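Local structure of 3-dehydroquinate dehydratase (Clostridium difficile, 4H3D) at residues B[83-88]-B[99-104]. The protein catalyses the cis-dehydration of 3-dehydroquinate to 3-dehydroshikimate through an imine intermediate, the third step of the chorismate pathway. Numbering follows the deposited sequence.
Sequences FTFRSV and DYYTTL. With SHL (5-hydroxy-6-methyl-4-oxo-4H-pyran-2-carboxylic acid), chain I.
Tyr101, on helix 98-110, packs against Phe85, just past the end of strand 81-84, with its CD1 4.0 Å from Phe85 CD1, the two side chains crossing at a slant. With CG anti to the backbone N (chi1 178°), the phenol extends from the helix toward the barrel, and the carbonyl oxygen Phe85 O sits in the plane of the ring at its edge, 3.6 Å from Tyr101 CE1. Beyond that edge a water lies 2.7 Å from Phe85 O, placed to donate to it, and hydrogen-bonds to Tyr101 OH, while the hydroxyl also bonds to the backbone N of Glu120. One turn further on, Leu104 is directed at segment 83-88 and touches both phenylalanines. Its CG comes to the rim of the Phe83 ring, in the ring plane and 4.0 Å from Phe83 CZ, whereas Leu104 CD2 lies 3.9 Å from Phe85 CD2. The leucine side chain crosses each phenylalanine side chain at about a right angle. Strand and helix belong to one beta-alpha-beta unit of the TIM barrel, and the alternation of the strand, continued by the extended backbone after it, directs Phe83 and Phe85 toward the helix and Arg86 away from it, where NH2 donates to OAC of the bound pyranone over 3.2 Å and forms a salt bridge with Asp118. The chemistry is thus divided: apolar packing joins helix to strand, and the carbonyl oxygen of buried Phe85, just before the substrate-binding arginine, is probably served by a water that also contacts the tyrosine hydroxyl.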
ATOM      1  N   PHE B  83       0.971  26.802   4.831  1.00 18.05           N
ATOM      2  CA  PHE B  83       0.998  27.385   6.177  1.00 17.92           C
ATOM      3  C   PHE B  83      -0.140  26.762   6.957  1.00 17.17           C
ATOM      4  O   PHE B  83      -1.283  26.840   6.534  1.00 19.27           O
ATOM      5  CB  PHE B  83       0.813  28.893   6.091  1.00 18.25           C
ATOM      6  CG  PHE B  83       0.887  29.591   7.408  1.00 19.28           C
ATOM      7  CD1 PHE B  83       2.097  29.828   8.000  1.00 19.84           C
ATOM      8  CD2 PHE B  83      -0.260  30.039   8.042  1.00 21.93           C
ATOM      9  CE1 PHE B  83       2.184  30.495   9.234  1.00 20.67           C
ATOM     10  CE2 PHE B  83      -0.178  30.716   9.267  1.00 23.54           C
ATOM     11  CZ  PHE B  83       1.053  30.940   9.850  1.00 18.77           C
ATOM     12  N   THR B  84       0.181  26.123   8.084  1.00 17.61           N
ATOM     13  CA  THR B  84      -0.817  25.429   8.900  1.00 17.64           C
ATOM     14  C   THR B  84      -0.668  25.699  10.396  1.00 16.87           C
ATOM     15  O   THR B  84       0.338  25.337  10.995  1.00 19.20           O
ATOM     16  CB  THR B  84      -0.727  23.862   8.736  1.00 17.15           C
ATOM     17  OG1 THR B  84      -0.912  23.490   7.355  1.00 20.90           O
ATOM     18  CG2 THR B  84      -1.819  23.151   9.606  1.00 17.61           C
ATOM     19  N   PHE B  85      -1.674  26.334  10.999  1.00 17.93           N
ATOM     20  CA  PHE B  85      -1.744  26.408  12.464  1.00 18.41           C
ATOM     21  C   PHE B  85      -2.776  25.350  12.844  1.00 19.32           C
ATOM     22  O   PHE B  85      -3.971  25.526  12.593  1.00 18.47           O
ATOM     23  CB  PHE B  85      -2.189  27.775  13.012  1.00 19.84           C
ATOM     24  CG  PHE B  85      -2.185  27.830  14.540  1.00 18.68           C
ATOM     25  CD1 PHE B  85      -3.199  27.250  15.275  1.00 18.58           C
ATOM     26  CD2 PHE B  85      -1.131  28.408  15.216  1.00 24.57           C
ATOM     27  CE1 PHE B  85      -3.161  27.265  16.671  1.00 20.14           C
ATOM     28  CE2 PHE B  85      -1.097  28.429  16.588  1.00 22.74           C
ATOM     29  CZ  PHE B  85      -2.107  27.859  17.311  1.00 24.14           C
ATOM     30  N   ARG B  86      -2.297  24.221  13.375  1.00 19.45           N
ATOM     31  CA  ARG B  86      -3.148  23.115  13.802  1.00 19.85           C
ATOM     32  C   ARG B  86      -3.602  23.394  15.227  1.00 22.13           C
ATOM     33  O   ARG B  86      -2.780  23.554  16.121  1.00 20.83           O
ATOM     34  CB  ARG B  86      -2.350  21.799  13.723  1.00 19.44           C
ATOM     35  CG  ARG B  86      -3.134  20.549  14.062  1.00 19.90           C
ATOM     36  CD  ARG B  86      -4.363  20.316  13.142  1.00 18.66           C
ATOM     37  NE  ARG B  86      -4.000  20.026  11.753  1.00 21.99           N
ATOM     38  CZ  ARG B  86      -4.364  20.741  10.687  1.00 23.02           C
ATOM     39  NH1 ARG B  86      -5.157  21.807  10.813  1.00 24.20           N
ATOM     40  NH2 ARG B  86      -3.972  20.353   9.478  1.00 19.70           N
ATOM     41  N   SER B  87      -4.909  23.493  15.439  1.00 23.03           N
ATOM     42  CA  SER B  87      -5.417  23.819  16.764  1.00 26.37           C
ATOM     43  C   SER B  87      -5.331  22.620  17.713  1.00 26.98           C
ATOM     44  O   SER B  87      -5.252  21.452  17.289  1.00 22.70           O
ATOM     45  CB  SER B  87      -6.865  24.345  16.682  1.00 26.84           C
ATOM     46  OG  SER B  87      -7.779  23.275  16.546  1.00 35.84           O
ATOM     47  N   VAL B  88      -5.332  22.927  19.001  1.00 29.58           N
ATOM     48  CA  VAL B  88      -5.239  21.920  20.052  1.00 30.11           C
ATOM     49  C   VAL B  88      -6.302  20.844  19.920  1.00 31.50           C
ATOM     50  O   VAL B  88      -6.011  19.664  20.083  1.00 31.60           O
ATOM     51  CB  VAL B  88      -5.324  22.571  21.453  1.00 31.11           C
ATOM     52  CG1 VAL B  88      -5.478  21.506  22.550  1.00 32.50           C
ATOM     53  CG2 VAL B  88      -4.092  23.457  21.706  1.00 29.12           C
ATOM     54  N   ASP B  99     -10.118  34.770  17.345  1.00 29.83           N
ATOM     55  CA  ASP B  99      -9.780  36.013  16.669  1.00 30.51           C
ATOM     56  C   ASP B  99      -8.334  35.997  16.182  1.00 26.88           C
ATOM     57  O   ASP B  99      -8.060  36.448  15.072  1.00 25.92           O
ATOM     58  CB  ASP B  99     -10.024  37.222  17.579  1.00 32.75           C
ATOM     59  CG  ASP B  99     -11.505  37.553  17.729  1.00 38.13           C
ATOM     60  OD1 ASP B  99     -12.320  37.124  16.882  1.00 40.59           O
ATOM     61  OD2 ASP B  99     -11.849  38.250  18.688  1.00 40.13           O
ATOM     62  N   TYR B 100      -7.410  35.474  16.994  1.00 25.70           N
ATOM     63  CA  TYR B 100      -6.015  35.439  16.561  1.00 23.61           C
ATOM     64  C   TYR B 100      -5.818  34.411  15.446  1.00 23.55           C
ATOM     65  O   TYR B 100      -5.014  34.617  14.561  1.00 21.60           O
ATOM     66  CB  TYR B 100      -5.025  35.185  17.705  1.00 23.85           C
ATOM     67  CG  TYR B 100      -3.588  35.327  17.222  1.00 22.44           C
ATOM     68  CD1 TYR B 100      -3.108  36.563  16.783  1.00 27.32           C
ATOM     69  CD2 TYR B 100      -2.728  34.237  17.175  1.00 27.65           C
ATOM     70  CE1 TYR B 100      -1.811  36.705  16.310  1.00 27.39           C
ATOM     71  CE2 TYR B 100      -1.427  34.371  16.710  1.00 23.82           C
ATOM     72  CZ  TYR B 100      -0.976  35.616  16.281  1.00 25.27           C
ATOM     73  OH  TYR B 100       0.314  35.758  15.823  1.00 23.37           O
ATOM     74  N   TYR B 101      -6.564  33.311  15.488  1.00 24.33           N
ATOM     75  CA  TYR B 101      -6.457  32.291  14.447  1.00 23.62           C
ATOM     76  C   TYR B 101      -6.785  32.916  13.098  1.00 22.62           C
ATOM     77  O   TYR B 101      -6.088  32.693  12.117  1.00 19.85           O
ATOM     78  CB  TYR B 101      -7.405  31.131  14.746  1.00 24.04           C
ATOM     79  CG  TYR B 101      -7.434  30.026  13.728  1.00 22.56           C
ATOM     80  CD1 TYR B 101      -6.557  28.957  13.801  1.00 25.38           C
ATOM     81  CD2 TYR B 101      -8.383  30.024  12.710  1.00 24.25           C
ATOM     82  CE1 TYR B 101      -6.607  27.919  12.859  1.00 22.44           C
ATOM     83  CE2 TYR B 101      -8.442  29.007  11.781  1.00 24.12           C
ATOM     84  CZ  TYR B 101      -7.548  27.955  11.858  1.00 26.16           C
ATOM     85  OH  TYR B 101      -7.623  26.941  10.929  1.00 22.04           O
ATOM     86  N   THR B 102      -7.861  33.697  13.078  1.00 23.20           N
ATOM     87  CA  THR B 102      -8.317  34.393  11.882  1.00 24.25           C
ATOM     88  C   THR B 102      -7.282  35.424  11.424  1.00 22.86           C
ATOM     89  O   THR B 102      -6.884  35.428  10.264  1.00 23.33           O
ATOM     90  CB  THR B 102      -9.669  35.076  12.144  1.00 24.90           C
ATOM     91  OG1 THR B 102     -10.619  34.078  12.560  1.00 28.56           O
ATOM     92  CG2 THR B 102     -10.185  35.791  10.896  1.00 25.83           C
ATOM     93  N   THR B 103      -6.834  36.260  12.348  1.00 23.00           N
ATOM     94  CA  THR B 103      -5.831  37.293  12.058  1.00 25.35           C
ATOM     95  C   THR B 103      -4.529  36.694  11.542  1.00 24.02           C
ATOM     96  O   THR B 103      -3.975  37.167  10.548  1.00 24.86           O
ATOM     97  CB  THR B 103      -5.521  38.145  13.316  1.00 27.00           C
ATOM     98  OG1 THR B 103      -6.719  38.772  13.766  1.00 30.63           O
ATOM     99  CG2 THR B 103      -4.475  39.226  13.002  1.00 28.57           C
ATOM    100  N   LEU B 104      -4.028  35.669  12.222  1.00 22.85           N
ATOM    101  CA  LEU B 104      -2.787  35.015  11.795  1.00 22.20           C
ATOM    102  C   LEU B 104      -2.883  34.540  10.340  1.00 22.96           C
ATOM    103  O   LEU B 104      -2.033  34.865   9.505  1.00 21.43           O
ATOM    104  CB  LEU B 104      -2.477  33.832  12.702  1.00 22.75           C
ATOM    105  CG  LEU B 104      -1.241  32.987  12.399  1.00 20.69           C
ATOM    106  CD1 LEU B 104       0.052  33.814  12.482  1.00 20.02           C
ATOM    107  CD2 LEU B 104      -1.190  31.820  13.354  1.00 18.88           C
TER
HETATM  108  OAD SHL I 302       0.653  12.844   8.187  1.00 37.96           O
HETATM  109  CAH SHL I 302      -0.122  12.861   9.176  1.00 43.51           C
HETATM  110  OAA SHL I 302      -0.030  11.998  10.086  1.00 41.03           O
HETATM  111  CAK SHL I 302      -1.126  13.903   9.249  1.00 39.73           C
HETATM  112  OAG SHL I 302      -1.192  14.858   8.180  1.00 36.68           O
HETATM  113  CAF SHL I 302      -2.023  15.987   8.325  1.00 38.55           C
HETATM  114  CAL SHL I 302      -1.977  16.952   7.373  1.00 38.12           C
HETATM  115  CAJ SHL I 302      -2.743  16.086   9.463  1.00 40.48           C
HETATM  116  OAC SHL I 302      -3.521  17.150   9.650  1.00 37.58           O
HETATM  117  CAI SHL I 302      -2.699  15.117  10.424  1.00 39.11           C
HETATM  118  CAE SHL I 302      -1.910  14.040  10.321  1.00 38.84           C
HETATM  119  OAB SHL I 302      -3.450  15.228  11.509  1.00 38.37           O
HETATM  120  O   HOH W   1      -5.843  25.192  10.725  1.00 22.45           O